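Local coordinates for protein tuber agglutinin (Colocasia esculenta, PDB 5D5G) that binds mannose as a bulb-type plant lectin, agglutinates rabbit erythrocytes and is insecticidal toward cotton aphids and other hemipteran insects, at residues G16-G21 with A85-D90. Residues are numbered along the deposited sequence; the frame is centred on the assembly and turned at random.
Sequences GHLKNG and AVVHPD. With MG (magnesium ion), chain G.
N20 brings the amide nitrogen of its carboxamide over the pyrrolidine of P89, the two groups set obliquely, with N20 ND2 3.3 Å from P89 CD. The pair illustrates how a bulb-type lectin domain, a beta-prism built from three small antiparallel sheets, joins one sheet to the next, here through side chains, with no pairing of the two strands' backbones. Strand 16-20 borders the sheet that continues through 23-27, while strand 84-88 is the middle strand of another, between 5-7 and 92-103. Their short axes approach to 6.8 Å at 41°, and a single hydrogen bond spans the gap. N20 ND2 donates to V87 O over 3.0 Å, nearly straight at 166°, with the acceptor almost in the plane of the amide. The torsion of N20 explains the reach: CG lies anti to the backbone N (chi1 -173°), which swings the amide toward V87 O and the proline. A polar side chain of another protein chain also bonds to ND2, so this one nitrogen serves both the junction between sheets and the interface with the other chain, where P89 in turn packs on an aromatic side chain of that chain.

Near the start of strand 84-88, A85 O and L6 O both bind a magnesium ion. The side chain of W40, which binds mannose, lies about 10 Å from that of V87. Deeper in, the join is apolar. L18 also touches L25 and L6, and V87 rests on L93, so residues of both sheets meet in the buried interior. There V87 CB sits 4.2 Å from the CB of N20, and V87 turns its CG2 methyl to the CB of L18 at 3.7 Å.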
# COMPACT_ATOMS: atom_id res chain seq x y z
N GLY A 16 11.52 15.05 3.46
CA GLY A 16 10.21 14.46 3.22
C GLY A 16 9.65 13.62 4.35
O GLY A 16 10.37 12.99 5.13
N HIS A 17 8.32 13.63 4.41
CA HIS A 17 7.57 12.85 5.38
C HIS A 17 6.72 11.79 4.68
O HIS A 17 6.17 12.04 3.60
CB HIS A 17 6.61 13.78 6.12
CG HIS A 17 7.25 14.59 7.20
ND1 HIS A 17 7.48 14.10 8.47
CD2 HIS A 17 7.65 15.88 7.22
CE1 HIS A 17 8.03 15.04 9.21
NE2 HIS A 17 8.15 16.14 8.47
N LEU A 18 6.63 10.61 5.30
CA LEU A 18 5.52 9.68 5.10
C LEU A 18 5.02 9.46 6.52
O LEU A 18 5.85 9.31 7.42
CB LEU A 18 6.00 8.34 4.54
CG LEU A 18 6.59 8.17 3.14
CD1 LEU A 18 6.74 6.69 2.85
CD2 LEU A 18 5.76 8.84 2.04
N LYS A 19 3.71 9.45 6.74
CA LYS A 19 3.20 9.47 8.11
C LYS A 19 1.88 8.73 8.26
O LYS A 19 1.01 8.83 7.40
CB LYS A 19 3.02 10.93 8.57
CG LYS A 19 2.45 11.10 9.96
CD LYS A 19 1.94 12.52 10.21
CE LYS A 19 1.38 12.64 11.61
NZ LYS A 19 0.47 11.49 11.89
N ASN A 20 1.72 8.02 9.38
CA ASN A 20 0.49 7.30 9.69
C ASN A 20 0.31 7.23 11.20
O ASN A 20 1.08 6.57 11.89
CB ASN A 20 0.54 5.88 9.09
CG ASN A 20 -0.79 5.12 9.23
OD1 ASN A 20 -1.75 5.61 9.85
ND2 ASN A 20 -0.85 3.92 8.65
N GLY A 21 -0.72 7.92 11.71
CA GLY A 21 -0.91 8.00 13.15
C GLY A 21 0.32 8.62 13.76
O GLY A 21 0.89 9.53 13.18
N ALA A 85 6.48 0.79 -0.42
CA ALA A 85 6.91 0.92 0.96
C ALA A 85 5.77 1.65 1.63
O ALA A 85 5.31 2.67 1.11
CB ALA A 85 8.17 1.74 1.04
N VAL A 86 5.30 1.16 2.76
CA VAL A 86 4.20 1.84 3.41
C VAL A 86 4.38 1.86 4.92
O VAL A 86 4.88 0.90 5.50
CB VAL A 86 2.89 1.19 3.05
CG1 VAL A 86 2.54 1.48 1.60
CG2 VAL A 86 3.00 -0.29 3.26
N VAL A 87 4.01 2.98 5.55
CA VAL A 87 4.09 3.11 7.00
C VAL A 87 2.89 2.42 7.66
O VAL A 87 1.74 2.91 7.61
CB VAL A 87 4.17 4.58 7.48
CG1 VAL A 87 4.74 4.64 8.89
CG2 VAL A 87 5.03 5.40 6.53
N HIS A 88 3.14 1.28 8.28
CA HIS A 88 2.08 0.52 8.88
C HIS A 88 1.60 1.18 10.15
O HIS A 88 2.42 1.61 10.97
CB HIS A 88 2.58 -0.86 9.23
CG HIS A 88 1.51 -1.78 9.71
ND1 HIS A 88 0.54 -2.30 8.87
CD2 HIS A 88 1.25 -2.28 10.94
CE1 HIS A 88 -0.26 -3.08 9.56
NE2 HIS A 88 0.14 -3.09 10.82
N PRO A 89 0.28 1.23 10.34
CA PRO A 89 -0.31 1.87 11.52
C PRO A 89 0.20 1.26 12.82
O PRO A 89 0.10 1.92 13.85
CB PRO A 89 -1.81 1.62 11.34
CG PRO A 89 -1.93 0.53 10.33
CD PRO A 89 -0.75 0.71 9.43
N ASP A 90 0.75 0.05 12.80
CA ASP A 90 1.35 -0.48 14.03
C ASP A 90 2.79 -0.02 14.15
O ASP A 90 3.52 -0.42 15.06
CB ASP A 90 1.24 -1.99 14.16
CG ASP A 90 -0.20 -2.46 14.31
OD1 ASP A 90 -0.83 -2.19 15.36
OD2 ASP A 90 -0.71 -3.11 13.37
MG MG G . 6.83 2.58 -0.88